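Local coordinates for GTP cyclohydrolase 1 type 2 homolog (Escherichia coli, Escherichia coli O157:H7, PDB 1NMO), which binds a pair of metal ions within a toroidal homohexamer and may take part in the degradation of radiation-damaged nucleotides, at residues Ile38-Thr43 against Leu236-Ile241; Leu155-Thr160 against Gln198-Ala203; Arg167-Thr172 against Asp188-Gly193; Gly174-Ile179 against Thr192-Glu197. One frame throughout, in Å; residues are numbered along the deposited sequence.

Interaction 1 of 4, residues Ile38-Thr43 against Leu236-Ile241; sequences IVTGVT and LDVTFI
Thr40 and Val238 pack tightly together on one face of a parallel strand pair: the methyl CG2 of Thr40 presses on CG1 of Val238 at 3.5 Å, closer than carbon pairs usually come, the two side chains meeting at about a right angle. Toward the N-terminal end of this face, Ile38 and Val238 lie side by side, pointing the same way, CB of Ile38 being 4.0 Å from CG2 of Val238. Beyond them Leu236 closes the row, its CD1 resting 3.9 Å from Ile38 CD1. Phe240 fills the other end. With CG anti to the backbone N, chi1 167° sends the ring alongside the 38-43 segment, where its edge meets Thr40 OG1, in plane and 3.6 Å from CD1. CE1 of Phe240 lies 3.7 Å from Gly41 CA. The reverse face is sparser, with Val39 CG1 touching Ile241 CD1. Between the two strands runs a ladder of four backbone bonds, from Ile38 N to Asp237 O up to Ile241 N to Thr40 O (2.8 Å, 176° at the hydrogen). Past its end one water accepts from Val42 N and donates to Ile241 O. Strand 37-41 is flanked by strand 59-62 on its other side, while 237-240 is the outermost strand within this chain. Helix 221-233 packs on Thr40, Val238 and Phe240, its Ser227 hydrogen-bonding Thr40 OG1; helix 46-54 lies over Val39 and Ile241, and at Val42, whose side chain packs on the iron ligand His64, the chain turns a corner.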
# COMPACT_ATOMS: atom_id res chain seq x y z
N ILE A 38 4.28 -38.55 15.46
CA ILE A 38 5.43 -37.85 14.89
C ILE A 38 5.09 -36.60 14.07
O ILE A 38 4.15 -36.64 13.23
CB ILE A 38 6.23 -38.81 13.99
CG1 ILE A 38 6.59 -40.07 14.74
CG2 ILE A 38 7.53 -38.26 13.63
CD1 ILE A 38 7.69 -40.82 14.01
N VAL A 39 5.82 -35.50 14.33
CA VAL A 39 5.69 -34.25 13.63
C VAL A 39 7.02 -34.07 12.81
O VAL A 39 8.14 -34.31 13.33
CB VAL A 39 5.49 -33.05 14.65
CG1 VAL A 39 6.02 -31.70 14.04
CG2 VAL A 39 4.01 -32.95 15.07
N THR A 40 6.87 -33.69 11.52
CA THR A 40 7.96 -33.51 10.62
C THR A 40 7.83 -32.16 9.94
O THR A 40 6.73 -31.56 9.91
CB THR A 40 7.95 -34.61 9.54
OG1 THR A 40 6.84 -34.40 8.64
CG2 THR A 40 7.84 -35.99 10.20
N GLY A 41 8.96 -31.64 9.43
CA GLY A 41 8.94 -30.35 8.74
C GLY A 41 10.29 -30.15 8.14
O GLY A 41 11.14 -30.98 8.39
N VAL A 42 10.51 -29.07 7.38
CA VAL A 42 11.84 -28.86 6.75
C VAL A 42 13.00 -28.65 7.81
O VAL A 42 14.09 -29.22 7.71
CB VAL A 42 11.72 -27.60 5.84
CG1 VAL A 42 13.08 -27.20 5.26
CG2 VAL A 42 10.68 -27.86 4.71
N THR A 43 12.71 -27.87 8.86
CA THR A 43 13.72 -27.46 9.83
C THR A 43 13.24 -27.48 11.23
O THR A 43 12.11 -27.10 11.47
CB THR A 43 14.16 -26.02 9.46
OG1 THR A 43 14.69 -26.07 8.12
CG2 THR A 43 15.24 -25.42 10.43
N LEU A 236 2.76 -45.78 12.80
CA LEU A 236 3.09 -44.49 13.40
C LEU A 236 2.14 -43.46 12.87
O LEU A 236 1.71 -43.56 11.75
CB LEU A 236 4.50 -44.09 13.01
CG LEU A 236 5.64 -44.96 13.52
CD1 LEU A 236 6.92 -44.48 12.85
CD2 LEU A 236 5.72 -44.92 15.07
N ASP A 237 1.82 -42.44 13.66
CA ASP A 237 0.97 -41.39 13.18
C ASP A 237 1.93 -40.20 12.81
O ASP A 237 2.34 -39.46 13.70
CB ASP A 237 0.00 -41.00 14.32
CG ASP A 237 -0.78 -39.71 14.02
OD1 ASP A 237 -1.03 -39.47 12.82
OD2 ASP A 237 -1.17 -38.95 14.96
N VAL A 238 2.25 -39.99 11.52
CA VAL A 238 3.16 -38.93 11.13
C VAL A 238 2.46 -37.76 10.46
O VAL A 238 1.70 -37.96 9.50
CB VAL A 238 4.24 -39.47 10.19
CG1 VAL A 238 5.37 -38.46 10.06
CG2 VAL A 238 4.81 -40.79 10.79
N THR A 239 2.69 -36.52 10.95
CA THR A 239 2.03 -35.34 10.38
C THR A 239 3.08 -34.32 9.93
O THR A 239 3.77 -33.73 10.74
CB THR A 239 1.14 -34.64 11.47
OG1 THR A 239 0.19 -35.56 12.00
CG2 THR A 239 0.34 -33.47 10.87
N PHE A 240 3.18 -34.09 8.62
CA PHE A 240 4.11 -33.10 8.07
C PHE A 240 3.56 -31.66 8.19
O PHE A 240 2.46 -31.39 7.69
CB PHE A 240 4.35 -33.37 6.59
CG PHE A 240 5.03 -32.23 5.86
CD1 PHE A 240 6.24 -31.73 6.30
CD2 PHE A 240 4.44 -31.63 4.75
CE1 PHE A 240 6.84 -30.64 5.66
CE2 PHE A 240 5.06 -30.54 4.10
CZ PHE A 240 6.25 -30.05 4.57
N ILE A 241 4.29 -30.77 8.87
CA ILE A 241 3.87 -29.36 9.03
C ILE A 241 4.75 -28.41 8.21
O ILE A 241 5.99 -28.38 8.42
CB ILE A 241 3.95 -28.92 10.49
CG1 ILE A 241 3.07 -29.85 11.31
CG2 ILE A 241 3.38 -27.47 10.66
CD1 ILE A 241 2.80 -29.33 12.72
O HOH W 1 8.30 -27.17 7.77

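Interaction 2 of 4, residues Leu155-Thr160 against Gln198-Ala203; sequences LWCGDT and QTIHSA
Cys157 reaches from its strand to two residues one helical turn apart, Ile200 and Ala203. Its CB meets the end of Ile200, the CD1 methyl, at 4.1 Å. From there the side chain extends with SG anti to the backbone N (chi1 174°), which carries the sulfur along toward the next turn of the helix, where it rests against Ala203 CB, also at 4.1 Å. The small methyl of Ala203 and the CD1 end of Ile200 thus make the surface on which the cysteine lies. Leu155, two residues earlier and on the same side of the strand, adds a looser touch, CD2 to Ile200 CD1 at 4.5 Å. At the far end the contact turns polar: a water accepts from Thr160 N at 2.9 Å and gives a weak bond to Ala203 O, while Thr160 OG1 is hydrogen-bonded to Arg204 O near the end of the helix. Asn245 of a second subunit packs on Ile200, and Leu55 of a third on Thr160. This is plain strand-on-helix packing, the segment axes 9.8 Å apart. Strand 155-157 is the outermost of its sheet within this chain and pairs with strand 209-212, whose Phe210 also touches Ala203 of helix 197-205, packed over the sheet edge.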
# COMPACT_ATOMS: atom_id res chain seq x y z
N LEU A 155 13.02 -16.30 -8.65
CA LEU A 155 13.87 -15.31 -9.31
C LEU A 155 14.21 -16.00 -10.62
O LEU A 155 14.69 -17.12 -10.60
CB LEU A 155 15.18 -15.08 -8.55
CG LEU A 155 16.33 -14.52 -9.43
CD1 LEU A 155 15.74 -13.36 -10.22
CD2 LEU A 155 17.48 -13.96 -8.60
N TRP A 156 13.95 -15.36 -11.77
CA TRP A 156 14.31 -16.00 -13.05
C TRP A 156 15.23 -15.08 -13.86
O TRP A 156 14.94 -13.90 -14.06
CB TRP A 156 13.07 -16.35 -13.86
CG TRP A 156 13.30 -16.61 -15.39
CD1 TRP A 156 14.18 -17.50 -15.96
CD2 TRP A 156 12.68 -15.93 -16.50
NE1 TRP A 156 14.14 -17.40 -17.34
CE2 TRP A 156 13.23 -16.45 -17.69
CE3 TRP A 156 11.70 -14.93 -16.59
CZ2 TRP A 156 12.84 -16.02 -18.96
CZ3 TRP A 156 11.31 -14.50 -17.87
CH2 TRP A 156 11.88 -15.04 -19.02
N CYS A 157 16.37 -15.63 -14.27
CA CYS A 157 17.27 -14.85 -15.05
C CYS A 157 17.46 -15.64 -16.34
O CYS A 157 18.16 -16.65 -16.36
CB CYS A 157 18.60 -14.67 -14.30
SG CYS A 157 19.89 -13.85 -15.30
N GLY A 158 16.83 -15.17 -17.42
CA GLY A 158 16.96 -15.92 -18.68
C GLY A 158 17.23 -15.15 -19.96
O GLY A 158 17.07 -15.65 -21.08
N ASP A 159 17.68 -13.92 -19.78
CA ASP A 159 18.04 -13.01 -20.87
C ASP A 159 18.88 -13.72 -21.97
O ASP A 159 18.69 -13.46 -23.14
CB ASP A 159 18.86 -11.84 -20.32
CG ASP A 159 18.23 -11.17 -19.08
OD1 ASP A 159 17.10 -10.54 -19.28
OD2 ASP A 159 18.89 -11.28 -17.95
N THR A 160 19.78 -14.64 -21.61
CA THR A 160 20.55 -15.30 -22.68
C THR A 160 20.30 -16.79 -22.82
O THR A 160 21.14 -17.54 -23.37
CB THR A 160 22.06 -15.06 -22.51
OG1 THR A 160 22.53 -15.78 -21.36
CG2 THR A 160 22.35 -13.52 -22.27
N GLN A 198 27.47 -14.33 -7.74
CA GLN A 198 28.13 -14.86 -8.91
C GLN A 198 27.28 -15.69 -9.85
O GLN A 198 27.60 -15.78 -11.04
CB GLN A 198 29.33 -15.65 -8.44
CG GLN A 198 28.90 -16.86 -7.65
CD GLN A 198 30.05 -17.38 -6.86
OE1 GLN A 198 31.06 -17.90 -7.45
NE2 GLN A 198 29.96 -17.23 -5.50
N THR A 199 26.26 -16.35 -9.29
CA THR A 199 25.30 -17.20 -10.00
C THR A 199 24.73 -16.49 -11.25
O THR A 199 24.58 -17.08 -12.34
CB THR A 199 24.08 -17.54 -9.11
OG1 THR A 199 24.47 -17.85 -7.76
CG2 THR A 199 23.33 -18.74 -9.72
N ILE A 200 24.34 -15.22 -11.08
CA ILE A 200 23.81 -14.42 -12.20
C ILE A 200 24.77 -14.27 -13.42
O ILE A 200 24.34 -14.27 -14.59
CB ILE A 200 23.42 -12.98 -11.67
CG1 ILE A 200 22.33 -13.10 -10.62
CG2 ILE A 200 22.89 -12.15 -12.81
CD1 ILE A 200 21.12 -13.80 -11.16
N HIS A 201 26.05 -14.12 -13.17
CA HIS A 201 26.99 -13.99 -14.31
C HIS A 201 27.12 -15.37 -14.97
O HIS A 201 27.40 -15.51 -16.20
CB HIS A 201 28.38 -13.52 -13.80
CG HIS A 201 28.32 -12.29 -12.94
ND1 HIS A 201 27.68 -11.14 -13.34
CD2 HIS A 201 28.72 -12.07 -11.66
CE1 HIS A 201 27.68 -10.26 -12.35
NE2 HIS A 201 28.30 -10.80 -11.32
N SER A 202 26.99 -16.41 -14.17
CA SER A 202 27.06 -17.75 -14.78
C SER A 202 25.89 -17.98 -15.70
O SER A 202 26.07 -18.48 -16.80
CB SER A 202 27.09 -18.84 -13.72
OG SER A 202 28.25 -18.72 -12.91
N ALA A 203 24.68 -17.59 -15.28
CA ALA A 203 23.47 -17.78 -16.08
C ALA A 203 23.61 -17.05 -17.38
O ALA A 203 23.38 -17.62 -18.49
CB ALA A 203 22.27 -17.24 -15.35
O HOH W 2 20.43 -16.04 -19.17

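Interaction 3 of 4, residues Arg167-Thr172 against Asp188-Gly193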
# COMPACT_ATOMS: atom_id res chain seq x y z
N ARG A 167 15.87 -29.40 -21.70
CA ARG A 167 16.79 -30.14 -20.83
C ARG A 167 17.10 -29.26 -19.65
O ARG A 167 17.45 -28.10 -19.80
CB ARG A 167 18.06 -30.53 -21.64
CG ARG A 167 19.19 -31.17 -20.86
CD ARG A 167 20.33 -31.61 -21.86
NE ARG A 167 19.74 -32.65 -22.70
CZ ARG A 167 20.34 -33.80 -22.99
NH1 ARG A 167 21.57 -34.04 -22.53
NH2 ARG A 167 19.65 -34.75 -23.66
N VAL A 168 16.99 -29.82 -18.46
CA VAL A 168 17.15 -29.08 -17.21
C VAL A 168 18.05 -29.79 -16.18
O VAL A 168 18.27 -31.01 -16.28
CB VAL A 168 15.75 -28.96 -16.61
CG1 VAL A 168 15.82 -28.31 -15.29
CG2 VAL A 168 14.90 -28.14 -17.54
N ALA A 169 18.65 -29.07 -15.23
CA ALA A 169 19.35 -29.85 -14.19
C ALA A 169 18.94 -29.07 -12.93
O ALA A 169 18.46 -27.94 -13.04
CB ALA A 169 20.87 -29.90 -14.38
N TRP A 170 19.12 -29.61 -11.73
CA TRP A 170 18.64 -28.87 -10.60
C TRP A 170 19.27 -29.40 -9.36
O TRP A 170 19.84 -30.49 -9.40
CB TRP A 170 17.13 -29.05 -10.51
CG TRP A 170 16.65 -30.47 -10.28
CD1 TRP A 170 16.36 -31.07 -9.10
CD2 TRP A 170 16.42 -31.48 -11.30
NE1 TRP A 170 15.98 -32.38 -9.29
CE2 TRP A 170 16.00 -32.66 -10.63
CE3 TRP A 170 16.53 -31.50 -12.72
CZ2 TRP A 170 15.69 -33.85 -11.32
CZ3 TRP A 170 16.22 -32.69 -13.42
CH2 TRP A 170 15.81 -33.83 -12.72
N CYS A 171 19.20 -28.64 -8.28
CA CYS A 171 19.69 -29.12 -6.98
C CYS A 171 18.82 -28.34 -6.02
O CYS A 171 18.84 -27.15 -6.11
CB CYS A 171 21.17 -28.77 -6.71
SG CYS A 171 21.69 -29.43 -5.06
N THR A 172 18.03 -28.98 -5.14
CA THR A 172 17.22 -28.19 -4.26
C THR A 172 18.07 -27.44 -3.15
O THR A 172 19.21 -27.78 -2.88
CB THR A 172 16.19 -29.06 -3.52
OG1 THR A 172 16.92 -29.90 -2.61
CG2 THR A 172 15.25 -29.86 -4.49
N ASP A 188 19.43 -26.44 -20.72
CA ASP A 188 18.89 -25.16 -21.15
C ASP A 188 18.56 -24.39 -19.84
O ASP A 188 18.58 -23.14 -19.81
CB ASP A 188 17.57 -25.33 -21.91
CG ASP A 188 17.66 -26.29 -23.08
OD1 ASP A 188 18.71 -26.33 -23.74
OD2 ASP A 188 16.65 -26.99 -23.37
N ALA A 189 18.23 -25.10 -18.76
CA ALA A 189 17.90 -24.38 -17.52
C ALA A 189 18.46 -25.10 -16.30
O ALA A 189 18.70 -26.34 -16.35
CB ALA A 189 16.42 -24.25 -17.42
N PHE A 190 18.74 -24.33 -15.24
CA PHE A 190 19.25 -24.89 -13.94
C PHE A 190 18.36 -24.27 -12.92
O PHE A 190 18.12 -23.05 -12.95
CB PHE A 190 20.72 -24.50 -13.65
CG PHE A 190 21.22 -24.99 -12.32
CD1 PHE A 190 21.31 -26.35 -12.04
CD2 PHE A 190 21.60 -24.07 -11.31
CE1 PHE A 190 21.79 -26.83 -10.78
CE2 PHE A 190 22.07 -24.52 -10.08
CZ PHE A 190 22.17 -25.92 -9.80
N ILE A 191 17.84 -25.09 -12.01
CA ILE A 191 16.91 -24.66 -10.96
C ILE A 191 17.46 -24.98 -9.60
O ILE A 191 17.90 -26.12 -9.38
CB ILE A 191 15.57 -25.47 -11.04
CG1 ILE A 191 15.03 -25.38 -12.43
CG2 ILE A 191 14.49 -24.91 -10.02
CD1 ILE A 191 13.84 -26.26 -12.61
N THR A 192 17.49 -24.04 -8.65
CA THR A 192 17.99 -24.53 -7.35
C THR A 192 17.19 -23.75 -6.34
O THR A 192 16.14 -23.26 -6.70
CB THR A 192 19.46 -24.33 -7.21
OG1 THR A 192 19.87 -24.83 -5.93
CG2 THR A 192 19.82 -22.83 -7.28
N GLY A 193 17.65 -23.59 -5.11
CA GLY A 193 16.80 -22.81 -4.19
C GLY A 193 17.23 -21.36 -3.98
O GLY A 193 16.46 -20.42 -4.06
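Arg167 O is gripped by two successive backbone donors, Asp188 N at 2.7 Å and Ala189 N at 3.3 Å, the second lying in the carbonyl plane. Asp188 answers with its side chain: CG sits beside its own backbone N (chi1 -54°), and OD2 takes the N-H of Arg167 at 3.0 Å, met from above the carboxylate plane. OD2 also accepts from Gln166 N, so the aspartate clamps two consecutive amides where the strands begin to pair. Further on the parallel ladder is regular, each of Ala169 N, Ile191 N and Cys171 N finding a carbonyl of the facing strand. It ends on a side chain: the hydroxyl of Thr192 donates to Cys171 O at a short 2.5 Å. On one face Val168 and Ile191 meet obliquely, CG1 to CD1 at 3.9 Å, and Trp170 CB lies at the same distance from Ile191 CB. The indole itself stands away from the neighbouring strand, its chi1 of 62° placing CG between N and the carbonyl carbon, and NE1 bonds Asn109 O. On the other face the Phe190 ring leans across Ala169 and Trp170, with CD1 3.4 Å from Ala169 O. Thr172, just past the strand, hydrogen-bonds Glu219, the carboxylate shared by the two iron ions. These strands are joined by helix 179-185 in a beta-alpha-beta crossover. Helix 108-116 packs on Trp170 and Ile191, Phe190 touches Ile179 at the start of the connecting helix, and strands 128-137 and 209-212 flank the pair.

Interaction 4 of 4, residues Gly174-Ile179 against Thr192-Glu197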
# COMPACT_ATOMS: atom_id res chain seq x y z
N GLY A 174 20.46 -24.80 -1.19
CA GLY A 174 21.53 -23.88 -1.60
C GLY A 174 22.44 -24.54 -2.63
O GLY A 174 23.64 -24.70 -2.35
N GLY A 175 21.89 -24.95 -3.79
CA GLY A 175 22.71 -25.59 -4.81
C GLY A 175 23.21 -24.66 -5.91
O GLY A 175 23.70 -25.13 -6.92
N GLN A 176 23.13 -23.35 -5.71
CA GLN A 176 23.53 -22.41 -6.76
C GLN A 176 24.92 -22.62 -7.26
O GLN A 176 25.24 -22.21 -8.37
CB GLN A 176 23.64 -20.94 -6.28
CG GLN A 176 22.79 -20.36 -5.20
CD GLN A 176 23.14 -20.77 -3.77
OE1 GLN A 176 22.81 -21.89 -3.39
NE2 GLN A 176 23.75 -19.85 -2.96
N SER A 177 25.81 -23.15 -6.42
CA SER A 177 27.19 -23.20 -6.89
C SER A 177 27.40 -24.30 -7.93
O SER A 177 28.49 -24.41 -8.53
CB SER A 177 28.15 -23.34 -5.68
OG SER A 177 28.01 -24.60 -5.08
N PHE A 178 26.34 -25.08 -8.18
CA PHE A 178 26.45 -26.19 -9.13
C PHE A 178 26.08 -25.72 -10.51
O PHE A 178 26.09 -26.47 -11.47
CB PHE A 178 25.50 -27.31 -8.71
CG PHE A 178 26.00 -28.12 -7.55
CD1 PHE A 178 27.23 -28.81 -7.66
CD2 PHE A 178 25.24 -28.26 -6.38
CE1 PHE A 178 27.69 -29.62 -6.62
CE2 PHE A 178 25.67 -29.07 -5.33
CZ PHE A 178 26.87 -29.75 -5.42
N ILE A 179 25.74 -24.45 -10.64
CA ILE A 179 25.39 -23.99 -11.94
C ILE A 179 26.45 -24.14 -13.03
O ILE A 179 26.12 -24.42 -14.21
CB ILE A 179 24.90 -22.54 -11.89
CG1 ILE A 179 24.38 -22.16 -13.29
CG2 ILE A 179 26.04 -21.57 -11.44
CD1 ILE A 179 23.50 -20.81 -13.33
N THR A 192 17.49 -24.04 -8.65
CA THR A 192 17.99 -24.53 -7.35
C THR A 192 17.19 -23.75 -6.34
O THR A 192 16.14 -23.26 -6.70
CB THR A 192 19.46 -24.33 -7.21
OG1 THR A 192 19.87 -24.83 -5.93
CG2 THR A 192 19.82 -22.83 -7.28
N GLY A 193 17.65 -23.59 -5.11
CA GLY A 193 16.80 -22.81 -4.19
C GLY A 193 17.23 -21.36 -3.98
O GLY A 193 16.46 -20.42 -4.06
N GLU A 194 18.51 -21.18 -3.71
CA GLU A 194 19.05 -19.86 -3.44
C GLU A 194 19.85 -19.34 -4.62
O GLU A 194 20.07 -20.06 -5.61
CB GLU A 194 19.95 -19.93 -2.22
CG GLU A 194 19.43 -20.73 -1.11
CD GLU A 194 20.17 -20.39 0.18
OE1 GLU A 194 21.15 -19.63 0.04
OE2 GLU A 194 19.78 -20.87 1.32
N VAL A 195 20.30 -18.08 -4.49
CA VAL A 195 21.08 -17.42 -5.51
C VAL A 195 22.19 -16.58 -4.84
O VAL A 195 21.99 -16.03 -3.74
CB VAL A 195 20.17 -16.51 -6.41
CG1 VAL A 195 19.70 -15.28 -5.63
CG2 VAL A 195 20.91 -16.06 -7.69
N SER A 196 23.37 -16.53 -5.47
CA SER A 196 24.41 -15.66 -4.96
C SER A 196 24.80 -14.66 -6.05
O SER A 196 24.32 -14.70 -7.24
CB SER A 196 25.63 -16.43 -4.47
OG SER A 196 25.25 -17.23 -3.36
N GLU A 197 25.64 -13.72 -5.67
CA GLU A 197 26.03 -12.68 -6.65
C GLU A 197 26.62 -13.34 -7.91
O GLU A 197 26.28 -13.01 -9.04
CB GLU A 197 27.07 -11.74 -5.96
CG GLU A 197 27.51 -10.43 -6.68
CD GLU A 197 28.51 -10.69 -7.80
OE1 GLU A 197 29.22 -11.71 -7.64
OE2 GLU A 197 28.57 -9.90 -8.81
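The amide of Gln176 and the carboxylate of Glu194 are flat groups inclined by 33°, their side chains crossing obliquely. Glu194 CB is what packs on the amide, 3.6 Å from Gln176 CD, and Ser196 lies near the end of the glutamine side chain. A bend at chi2 (74°) folds the glutamine back over the 192-197 segment, along the backbone of Glu194 and Val195, its CG modelled too close there to be read in detail. The carboxylate of Glu194 has partners elsewhere: OE2 accepts from ND1 of the iron ligand His215 and from Glu197 N of a second subunit, making Glu194 a second-shell residue that would hold the imidazole in its orientation. Its aliphatic part also packs here, CG lying 3.8 Å from Gly174 CA. Thr192 enters from the strand end. Its hydroxyl, already donating to Cys171 O, takes a weak, bent bond from Gly175 N (2.9 Å, 126° at the hydrogen), and its CG2 methyl packs 3.8 Å from Gln176 CA. Gly175 CA lies 3.1 Å from Thr192 OG1. At the subunit interface Ser196 OG bonds Glu194 OE1 of the second subunit. Both segments lie largely in the loops that leave neighbouring parallel strands. The first follows strand 165-170 and winds through a short 3-10 turn at Gln176 and Ser177 into helix 179-185; the second leads from strand 189-192 into helix 197-205, where Thr199 packs on Gln176. Strand 209-212 completes the surroundings, its Phe210 and Ala212 touching Val195.

After helix 3-13 and strand 26-29, the chain forms strand 37-41, whose partner 237-240 comes only at the very end; interaction 1 therefore closes a loop that contains all the others. Inside it, strand 155-157 opens the loop closed by interaction 2 on helix 197-205, and interactions 3 and 4 lie within that one. These two overlap: interaction 4 opens inside interaction 3 and ends on the same stretch, sharing Thr192 and Gly193, and Phe190 touches Gly175 and Phe178. Interactions 2 and 4 meet through Leu155 on Val195. Interaction 3 pairs two strands of the six-stranded sheet, interaction 2 packs a helix on its edge strand and interaction 4 joins loops beyond the strand ends, while interaction 1 completes the other sheet, across the chain's centre.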